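Local coordinates for carbohydrate kinase, FGGY (Rhodospirillum rubrum, PDB 3IFR), which probably phosphorylates D-xylulose as an FGGY-family carbohydrate kinase, a xylulose kinase built from two domains related to the actin-like ATPases, at residues E116-E120 with V121-A125; G299-A302 with A303-S306; Y478-L481 with Y482-F485; A490-H493 with P494-R498. All blocks are in the same frame, centred on the assembly; numbering follows the deposited sequence.

How the interactions relate
All four contacts are local, each joining two directly consecutive segments, so none closes a long loop; they follow one another in series, without nesting or crossing. Interaction 1, in the N-terminal FGGY domain, turns the chain from helix 111-120 into helix 123-130 at the surface. Interaction 2, in the C-terminal FGGY domain and its centre about 27 Å from that of interaction 1, is a buried passage from edge strand 298-301 to helix 305-315. Interactions 3 and 4 share the last helix, 475-496: residues 478-485 lie against helix 372-397, and residues 490-498 bring the helix to its end near strand 362-364. Their nearest atoms are about 5 Å apart.

Interaction 1. Residues E116-E120 with V121-A125; sequences ELRAE and VDSEA
Leu117 O receives two backbone N-H groups at the end of helix 111-120: Val121 N, at 2.8 Å from Leu117 O, and Glu120 N, whose bond to it is weak. The Val121 bond closes the final turn, after which Val121 leaves helical backbone angles. Methyl CG2 of Val121 rests against the same oxygen, 3.3 Å from Leu117 O. It is brought there by a chi1 of -57°, which sets CG1 anti to the carbonyl carbon and CG2 between that carbon and the backbone N. Farther round the turn, Ser123 OG lies alongside the aliphatic part of Arg118, 3.1 Å from CG and 3.4 Å from CD of that arginine. This is contact with carbon, not a hydrogen bond, and the buried hydroxyl has no polar partner in the model. The guanidinium of Arg118 reaches on to a weak hydrogen bond with Val134 O, while the extended Glu120 chain carries its carboxylate to a salt bridge with Arg144 on helix 139-149. Asp122 takes the N-cap position just before the next helix: its OD1 accepts from Glu124 N at 3.1 Å, met from above the carboxylate plane. The arrangement is that of a tight helix-to-helix turn, in which one helix gives out at Val121 and an aspartate N-cap opens the following helix, 123-130.

Interaction 2. Residues G299-A302 with A303-S306; sequences GCMA and ATGS
The terminal methyl of Met301, present as selenomethionine, presses against the hydroxyl of Thr304, with CE 3.3 Å from OG1. The two side chains cross at about a right angle. Met301 reaches across the turn because its chain bends at chi2 and chi3, which carries CE onward past the strand end to the Thr304 hydroxyl. On the threonine, chi1 of -80° places OG1 anti to the carbonyl carbon, where the Met301 methyl meets it. This buried half is close van der Waals packing; no hydrogen bond joins the two segments, and although Thr304 holds the N-cap position its side chain makes no capping bond. The looser side is formed by Ala302 and Ser306, both partly exposed and not hydrogen-bonded to each other; the serine hydroxyl instead makes a weak hydrogen bond with Gly267 O. Ala302 CB packs on Leu348, and the buried Ala303 on Phe347. Strand 298-301, at the edge of its six-stranded sheet, pairs with strand 269-273, the backbones of Thr304 and Gly305 bond to Gly267 and Gly266, and Met301 also packs on Ala386 and His390 of helix 372-397.

Interaction 3. Residues Y478-L481 with Y482-F485; sequences YDRL and YRDF
The guanidinium of Arg483 has Arg480 O at its edge, near its plane, with NH1 3.6 Å from that oxygen. Asp479 O approaches the Tyr482 ring obliquely, and Arg388 of helix 372-397 meets both residues, in a cation-pi contact with the ring and a salt bridge with the Asp479 carboxylate. The guanidinium planes of Arg480 and Arg483 are 64° apart; what touches is an end against a stem, NH1 of Arg483 lying 3.9 Å from CB of Arg480. Arg483 NH1 also forms a salt bridge with Asp484 OD1 at 2.8 Å, but the oxygen stands well out of the guanidinium plane and no N-H points at it. Such a neighbouring negative charge would probably ease the nearness of the two arginines. Tyr482 has CG anti to its own N (chi1 -174°), which stands the ring out from the helix, against Leu385 and His389. Beneath these side chains run four successive i to i+4 bonds, including Tyr482 N to Tyr478 O at 2.7 Å and Phe485 N to Leu481 O, also at 2.7 Å. This is a regular, amphipathic alpha-helix, with Arg480 and Arg483 on its exposed side and Tyr478, Leu481 and Tyr482 packed on helix 372-397, where Tyr478 OH hydrogen-bonds to Glu381 and Arg377.

Interaction 4. Residues A490-H493 with P494-R498; sequences ATLH and PFFHR
His493 and His497, one helical turn apart, bring their imidazoles together: CE1 of His493 is 3.0 Å from NE2 of His497, and the ring centroids are 4.2 Å apart. The planes meet at 52°, neither stacked nor edge-to-face, with His497 CD2 over one face of the His493 ring. The two first torsions make the pair: His493 has CG anti to its backbone N (chi1 -165°), which stands the ring out from the helix, while His497 has CG anti to its carbonyl carbon (chi1 -59°) and leans back over the preceding turn. An alanine at His493 is likely to leave the His497 ring without this neighbour and freer to turn. The setting is the frayed C-terminal end of helix 475-496, kinked where Pro494, lacking an N-H, and Phe495 make no bond to the preceding turn. Bonding resumes with Phe496 N to Leu492 O at 3.0 Å, whereas the bonds of Phe496 N and His497 N to His493 O are weak. Phe496 folds its ring back over the leucine, and Leu492 CB makes a CH-pi contact over the face, 4.0 Å from the ring centroid. Leu492 O also lies above a face of this ring. Both side chains continue onto Thr362 of strand 362-364. Phe495 stands out on another side of the helix, Arg498 NE lying over its ring while bonding to Phe495 O.

Interaction 1. Residues E116-E120 with V121-A125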
loop_
_atom_site.group_PDB
_atom_site.type_symbol
_atom_site.label_atom_id
_atom_site.label_comp_id
_atom_site.label_asym_id
_atom_site.label_seq_id
_atom_site.Cartn_x
_atom_site.Cartn_y
_atom_site.Cartn_z
ATOM N N GLU A 116 -11.212 -20.992 -10.336
ATOM C CA GLU A 116 -12.647 -21.276 -10.309
ATOM C C GLU A 116 -13.468 -20.011 -10.317
ATOM O O GLU A 116 -14.424 -19.895 -11.067
ATOM C CB GLU A 116 -13.055 -22.103 -9.083
ATOM C CG GLU A 116 -12.087 -23.175 -8.725
ATOM C CD GLU A 116 -12.556 -23.981 -7.553
ATOM O OE1 GLU A 116 -12.112 -23.688 -6.412
ATOM O OE2 GLU A 116 -13.392 -24.898 -7.762
ATOM N N LEU A 117 -13.121 -19.079 -9.441
ATOM C CA LEU A 117 -13.837 -17.815 -9.351
ATOM C C LEU A 117 -13.872 -17.192 -10.731
ATOM O O LEU A 117 -14.916 -16.788 -11.247
ATOM C CB LEU A 117 -13.130 -16.866 -8.365
ATOM C CG LEU A 117 -13.439 -17.219 -6.916
ATOM C CD1 LEU A 117 -12.583 -16.419 -5.950
ATOM C CD2 LEU A 117 -14.945 -17.059 -6.669
ATOM N N ARG A 118 -12.696 -17.111 -11.319
ATOM C CA ARG A 118 -12.564 -16.534 -12.649
ATOM C C ARG A 118 -13.432 -17.285 -13.680
ATOM O O ARG A 118 -14.009 -16.670 -14.557
ATOM C CB ARG A 118 -11.097 -16.525 -13.037
ATOM C CG ARG A 118 -10.738 -15.414 -13.856
ATOM C CD ARG A 118 -9.568 -14.712 -13.273
ATOM N NE ARG A 118 -8.336 -15.429 -13.521
ATOM C CZ ARG A 118 -7.153 -14.997 -13.106
ATOM N NH1 ARG A 118 -7.081 -13.853 -12.433
ATOM N NH2 ARG A 118 -6.050 -15.703 -13.355
ATOM N N ALA A 119 -13.558 -18.599 -13.538
ATOM C CA ALA A 119 -14.398 -19.383 -14.442
ATOM C C ALA A 119 -15.890 -19.269 -14.126
ATOM O O ALA A 119 -16.744 -19.473 -15.000
ATOM C CB ALA A 119 -13.981 -20.850 -14.421
ATOM N N GLU A 120 -16.195 -18.934 -12.877
ATOM C CA GLU A 120 -17.564 -18.863 -12.421
ATOM C C GLU A 120 -18.217 -17.460 -12.479
ATOM O O GLU A 120 -19.441 -17.358 -12.505
ATOM C CB GLU A 120 -17.643 -19.474 -11.030
ATOM C CG GLU A 120 -18.875 -19.128 -10.221
ATOM C CD GLU A 120 -18.645 -19.455 -8.766
ATOM O OE1 GLU A 120 -17.651 -20.172 -8.492
ATOM O OE2 GLU A 120 -19.431 -18.996 -7.901
ATOM N N VAL A 121 -17.426 -16.384 -12.520
ATOM C CA VAL A 121 -17.992 -15.037 -12.741
ATOM C C VAL A 121 -17.307 -14.277 -13.877
ATOM O O VAL A 121 -16.209 -14.647 -14.325
ATOM C CB VAL A 121 -17.927 -14.150 -11.482
ATOM C CG1 VAL A 121 -18.638 -14.821 -10.314
ATOM C CG2 VAL A 121 -16.460 -13.861 -11.133
ATOM N N ASP A 122 -17.949 -13.210 -14.350
ATOM C CA ASP A 122 -17.344 -12.399 -15.407
ATOM C C ASP A 122 -16.305 -11.524 -14.739
ATOM O O ASP A 122 -16.668 -10.633 -13.986
ATOM C CB ASP A 122 -18.414 -11.543 -16.091
ATOM C CG ASP A 122 -17.865 -10.717 -17.252
ATOM O OD1 ASP A 122 -16.625 -10.649 -17.425
ATOM O OD2 ASP A 122 -18.681 -10.129 -18.002
ATOM N N SER A 123 -15.021 -11.790 -14.986
ATOM C CA SER A 123 -13.932 -11.070 -14.309
ATOM C C SER A 123 -13.911 -9.573 -14.540
ATOM O O SER A 123 -13.207 -8.855 -13.824
ATOM C CB SER A 123 -12.565 -11.602 -14.727
ATOM O OG SER A 123 -12.233 -12.743 -13.981
ATOM N N GLU A 124 -14.622 -9.118 -15.574
ATOM C CA GLU A 124 -14.678 -7.698 -15.927
ATOM C C GLU A 124 -15.838 -7.076 -15.213
ATOM O O GLU A 124 -15.688 -6.058 -14.538
ATOM C CB GLU A 124 -14.864 -7.507 -17.427
ATOM C CG GLU A 124 -13.610 -7.743 -18.232
ATOM C CD GLU A 124 -12.705 -8.776 -17.589
ATOM O OE1 GLU A 124 -12.434 -9.825 -18.234
ATOM O OE2 GLU A 124 -12.269 -8.542 -16.431
ATOM N N ALA A 125 -17.005 -7.681 -15.371
ATOM C CA ALA A 125 -18.172 -7.181 -14.694
ATOM C C ALA A 125 -17.804 -7.064 -13.222
ATOM O O ALA A 125 -18.143 -6.086 -12.562
ATOM C CB ALA A 125 -19.332 -8.126 -14.894
#

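Interaction 2. Residues G299-A302 with A303-S306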
loop_
_atom_site.group_PDB
_atom_site.type_symbol
_atom_site.label_atom_id
_atom_site.label_comp_id
_atom_site.label_asym_id
_atom_site.label_seq_id
_atom_site.Cartn_x
_atom_site.Cartn_y
_atom_site.Cartn_z
ATOM N N GLY A 299 -1.732 1.484 -7.770
ATOM C CA GLY A 299 -1.099 0.427 -8.505
ATOM C C GLY A 299 0.209 0.120 -7.830
ATOM O O GLY A 299 0.691 0.851 -6.991
ATOM N N CYS A 300 0.802 -0.982 -8.237
ATOM C CA CYS A 300 1.970 -1.521 -7.599
ATOM C C CYS A 300 2.856 -1.992 -8.733
ATOM O O CYS A 300 2.356 -2.483 -9.732
ATOM C CB CYS A 300 1.536 -2.712 -6.756
ATOM S SG CYS A 300 2.896 -3.466 -5.877
HETATM N N MSE A 301 4.159 -1.812 -8.631
HETATM C CA MSE A 301 5.013 -2.559 -9.529
HETATM C C MSE A 301 5.943 -3.495 -8.793
HETATM O O MSE A 301 6.673 -3.104 -7.873
HETATM C CB MSE A 301 5.813 -1.667 -10.429
HETATM C CG MSE A 301 5.011 -1.014 -11.504
HETATM SE SE MSE A 301 5.912 0.707 -11.679
HETATM C CE MSE A 301 7.788 -0.043 -11.337
ATOM N N ALA A 302 5.934 -4.734 -9.238
ATOM C CA ALA A 302 6.607 -5.778 -8.515
ATOM C C ALA A 302 8.111 -5.495 -8.328
ATOM O O ALA A 302 8.642 -5.668 -7.227
ATOM C CB ALA A 302 6.383 -7.072 -9.198
ATOM N N ALA A 303 8.814 -5.055 -9.361
ATOM C CA ALA A 303 10.259 -4.937 -9.191
ATOM C C ALA A 303 10.686 -3.495 -9.299
ATOM O O ALA A 303 10.675 -2.942 -10.393
ATOM C CB ALA A 303 11.000 -5.787 -10.213
ATOM N N THR A 304 11.064 -2.888 -8.173
ATOM C CA THR A 304 11.479 -1.487 -8.132
ATOM C C THR A 304 12.822 -1.316 -7.421
ATOM O O THR A 304 13.883 -1.388 -8.054
ATOM C CB THR A 304 10.402 -0.615 -7.485
ATOM O OG1 THR A 304 9.389 -0.350 -8.449
ATOM C CG2 THR A 304 10.959 0.689 -7.035
ATOM N N GLY A 305 12.802 -1.069 -6.121
ATOM C CA GLY A 305 14.066 -1.029 -5.406
ATOM C C GLY A 305 14.689 -2.421 -5.405
ATOM O O GLY A 305 15.900 -2.564 -5.383
ATOM N N SER A 306 13.843 -3.451 -5.413
ATOM C CA SER A 306 14.297 -4.841 -5.496
ATOM C C SER A 306 15.106 -5.080 -6.786
ATOM O O SER A 306 16.150 -5.738 -6.780
ATOM C CB SER A 306 13.092 -5.779 -5.465
ATOM O OG SER A 306 12.438 -5.743 -6.720
#

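Interaction 3. Residues Y478-L481 with Y482-F485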
loop_
_atom_site.group_PDB
_atom_site.type_symbol
_atom_site.label_atom_id
_atom_site.label_comp_id
_atom_site.label_asym_id
_atom_site.label_seq_id
_atom_site.Cartn_x
_atom_site.Cartn_y
_atom_site.Cartn_z
ATOM N N TYR A 478 13.214 11.183 -23.780
ATOM C CA TYR A 478 12.451 10.248 -22.957
ATOM C C TYR A 478 11.108 9.834 -23.592
ATOM O O TYR A 478 10.654 8.704 -23.383
ATOM C CB TYR A 478 12.307 10.710 -21.508
ATOM C CG TYR A 478 13.570 10.490 -20.720
ATOM C CD1 TYR A 478 14.172 9.248 -20.699
ATOM C CD2 TYR A 478 14.165 11.518 -19.997
ATOM C CE1 TYR A 478 15.350 9.023 -19.998
ATOM C CE2 TYR A 478 15.322 11.298 -19.288
ATOM C CZ TYR A 478 15.915 10.051 -19.299
ATOM O OH TYR A 478 17.067 9.806 -18.578
ATOM N N ASP A 479 10.509 10.731 -24.382
ATOM C CA ASP A 479 9.344 10.387 -25.166
ATOM C C ASP A 479 9.620 9.227 -26.126
ATOM O O ASP A 479 8.812 8.270 -26.202
ATOM C CB ASP A 479 8.838 11.589 -25.957
ATOM C CG ASP A 479 7.892 12.468 -25.146
ATOM O OD1 ASP A 479 7.279 11.962 -24.183
ATOM O OD2 ASP A 479 7.754 13.661 -25.471
ATOM N N ARG A 480 10.725 9.329 -26.869
ATOM C CA ARG A 480 11.149 8.273 -27.776
ATOM C C ARG A 480 11.523 7.022 -26.995
ATOM O O ARG A 480 11.222 5.905 -27.425
ATOM C CB ARG A 480 12.345 8.699 -28.615
ATOM C CG ARG A 480 12.016 9.678 -29.755
ATOM C CD ARG A 480 13.247 10.008 -30.657
ATOM N NE ARG A 480 13.824 11.335 -30.391
ATOM C CZ ARG A 480 15.053 11.536 -29.915
ATOM N NH1 ARG A 480 15.489 12.773 -29.685
ATOM N NH2 ARG A 480 15.849 10.497 -29.661
ATOM N N LEU A 481 12.173 7.185 -25.843
ATOM C CA LEU A 481 12.489 5.988 -25.027
ATOM C C LEU A 481 11.199 5.325 -24.635
ATOM O O LEU A 481 11.062 4.102 -24.783
ATOM C CB LEU A 481 13.323 6.282 -23.788
ATOM C CG LEU A 481 13.945 5.034 -23.157
ATOM C CD1 LEU A 481 14.769 4.305 -24.168
ATOM C CD2 LEU A 481 14.799 5.415 -21.949
ATOM N N TYR A 482 10.241 6.141 -24.192
ATOM C CA TYR A 482 8.913 5.641 -23.811
ATOM C C TYR A 482 8.271 4.873 -24.955
ATOM O O TYR A 482 7.733 3.774 -24.767
ATOM C CB TYR A 482 7.992 6.772 -23.395
ATOM C CG TYR A 482 6.697 6.249 -22.882
ATOM C CD1 TYR A 482 6.629 5.683 -21.617
ATOM C CD2 TYR A 482 5.541 6.277 -23.655
ATOM C CE1 TYR A 482 5.439 5.169 -21.116
ATOM C CE2 TYR A 482 4.338 5.773 -23.165
ATOM C CZ TYR A 482 4.288 5.224 -21.888
ATOM O OH TYR A 482 3.112 4.702 -21.349
ATOM N N ARG A 483 8.358 5.442 -26.148
ATOM C CA ARG A 483 7.826 4.788 -27.332
ATOM C C ARG A 483 8.590 3.463 -27.532
ATOM O O ARG A 483 7.973 2.406 -27.750
ATOM C CB ARG A 483 7.907 5.742 -28.529
ATOM C CG ARG A 483 8.126 5.117 -29.902
ATOM C CD ARG A 483 8.496 6.198 -30.976
ATOM N NE ARG A 483 9.290 5.647 -32.086
ATOM C CZ ARG A 483 10.623 5.485 -32.076
ATOM N NH1 ARG A 483 11.347 5.838 -31.010
ATOM N NH2 ARG A 483 11.249 4.971 -33.141
ATOM N N ASP A 484 9.916 3.489 -27.386
ATOM C CA ASP A 484 10.679 2.236 -27.489
ATOM C C ASP A 484 10.295 1.162 -26.463
ATOM O O ASP A 484 10.114 0.022 -26.804
ATOM C CB ASP A 484 12.170 2.497 -27.397
ATOM C CG ASP A 484 12.709 3.100 -28.655
ATOM O OD1 ASP A 484 11.885 3.465 -29.532
ATOM O OD2 ASP A 484 13.948 3.197 -28.769
ATOM N N PHE A 485 10.221 1.549 -25.204
ATOM C CA PHE A 485 9.883 0.684 -24.109
ATOM C C PHE A 485 8.553 -0.019 -24.414
ATOM O O PHE A 485 8.426 -1.244 -24.312
ATOM C CB PHE A 485 9.795 1.616 -22.901
ATOM C CG PHE A 485 9.146 1.047 -21.702
ATOM C CD1 PHE A 485 9.896 0.380 -20.753
ATOM C CD2 PHE A 485 7.805 1.291 -21.460
ATOM C CE1 PHE A 485 9.307 -0.101 -19.625
ATOM C CE2 PHE A 485 7.194 0.806 -20.314
ATOM C CZ PHE A 485 7.935 0.097 -19.400
#

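Interaction 4. Residues A490-H493 with P494-R498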
loop_
_atom_site.group_PDB
_atom_site.type_symbol
_atom_site.label_atom_id
_atom_site.label_comp_id
_atom_site.label_asym_id
_atom_site.label_seq_id
_atom_site.Cartn_x
_atom_site.Cartn_y
_atom_site.Cartn_z
ATOM N N ALA A 490 5.391 -4.786 -26.502
ATOM C CA ALA A 490 4.439 -5.292 -27.477
ATOM C C ALA A 490 5.114 -6.300 -28.435
ATOM O O ALA A 490 4.529 -7.281 -28.845
ATOM C CB ALA A 490 3.801 -4.133 -28.243
ATOM N N THR A 491 6.361 -6.052 -28.777
ATOM C CA THR A 491 7.048 -6.937 -29.694
ATOM C C THR A 491 7.383 -8.270 -29.030
ATOM O O THR A 491 7.261 -9.320 -29.652
ATOM C CB THR A 491 8.336 -6.285 -30.242
ATOM O OG1 THR A 491 7.994 -5.129 -31.028
ATOM C CG2 THR A 491 9.095 -7.260 -31.123
ATOM N N LEU A 492 7.805 -8.218 -27.769
ATOM C CA LEU A 492 8.200 -9.414 -27.027
ATOM C C LEU A 492 7.020 -10.152 -26.394
ATOM O O LEU A 492 7.211 -11.178 -25.767
ATOM C CB LEU A 492 9.203 -9.059 -25.930
ATOM C CG LEU A 492 10.614 -8.669 -26.382
ATOM C CD1 LEU A 492 11.469 -8.270 -25.183
ATOM C CD2 LEU A 492 11.272 -9.833 -27.141
ATOM N N HIS A 493 5.805 -9.636 -26.531
ATOM C CA HIS A 493 4.644 -10.304 -25.925
ATOM C C HIS A 493 4.416 -11.768 -26.349
ATOM O O HIS A 493 4.422 -12.646 -25.506
ATOM C CB HIS A 493 3.354 -9.497 -26.096
ATOM C CG HIS A 493 2.252 -9.961 -25.206
ATOM N ND1 HIS A 493 2.248 -9.723 -23.842
ATOM C CD2 HIS A 493 1.137 -10.685 -25.462
ATOM C CE1 HIS A 493 1.168 -10.266 -23.304
ATOM N NE2 HIS A 493 0.481 -10.860 -24.262
ATOM N N PRO A 494 4.220 -12.023 -27.656
ATOM C CA PRO A 494 3.987 -13.382 -28.172
ATOM C C PRO A 494 5.086 -14.329 -27.740
ATOM O O PRO A 494 4.817 -15.444 -27.284
ATOM C CB PRO A 494 4.074 -13.213 -29.689
ATOM C CG PRO A 494 3.900 -11.781 -29.944
ATOM C CD PRO A 494 4.349 -11.036 -28.736
ATOM N N PHE A 495 6.322 -13.861 -27.878
ATOM C CA PHE A 495 7.480 -14.606 -27.418
ATOM C C PHE A 495 7.443 -14.954 -25.914
ATOM O O PHE A 495 7.923 -16.004 -25.513
ATOM C CB PHE A 495 8.748 -13.841 -27.754
ATOM C CG PHE A 495 9.959 -14.458 -27.181
ATOM C CD1 PHE A 495 10.684 -15.377 -27.910
ATOM C CD2 PHE A 495 10.360 -14.148 -25.902
ATOM C CE1 PHE A 495 11.762 -15.985 -27.379
ATOM C CE2 PHE A 495 11.464 -14.739 -25.362
ATOM C CZ PHE A 495 12.166 -15.664 -26.106
ATOM N N PHE A 496 6.877 -14.074 -25.088
ATOM C CA PHE A 496 6.790 -14.306 -23.638
ATOM C C PHE A 496 5.685 -15.305 -23.344
ATOM O O PHE A 496 5.662 -15.921 -22.278
ATOM C CB PHE A 496 6.401 -13.024 -22.861
ATOM C CG PHE A 496 7.506 -12.016 -22.685
ATOM C CD1 PHE A 496 8.817 -12.402 -22.532
ATOM C CD2 PHE A 496 7.203 -10.663 -22.637
ATOM C CE1 PHE A 496 9.812 -11.469 -22.343
ATOM C CE2 PHE A 496 8.200 -9.720 -22.458
ATOM C CZ PHE A 496 9.505 -10.131 -22.309
ATOM N N HIS A 497 4.721 -15.426 -24.253
ATOM C CA HIS A 497 3.582 -16.318 -23.993
ATOM C C HIS A 497 3.599 -17.501 -24.947
ATOM O O HIS A 497 2.607 -18.196 -25.105
ATOM C CB HIS A 497 2.242 -15.553 -23.996
ATOM C CG HIS A 497 2.185 -14.462 -22.969
ATOM N ND1 HIS A 497 1.985 -14.715 -21.626
ATOM C CD2 HIS A 497 2.359 -13.125 -23.074
ATOM C CE1 HIS A 497 2.013 -13.572 -20.955
ATOM N NE2 HIS A 497 2.239 -12.597 -21.810
ATOM N N ARG A 498 4.738 -17.701 -25.591
ATOM C CA ARG A 498 5.047 -18.975 -26.203
ATOM C C ARG A 498 5.209 -19.961 -25.061
ATOM O O ARG A 498 5.305 -21.169 -25.276
ATOM C CB ARG A 498 6.363 -18.882 -26.971
ATOM C CG ARG A 498 7.468 -19.754 -26.395
ATOM C CD ARG A 498 8.840 -19.174 -26.672
ATOM N NE ARG A 498 9.375 -18.546 -25.466
ATOM C CZ ARG A 498 10.539 -18.884 -24.943
ATOM N NH1 ARG A 498 11.242 -19.817 -25.559
ATOM N NH2 ARG A 498 11.010 -18.297 -23.840
#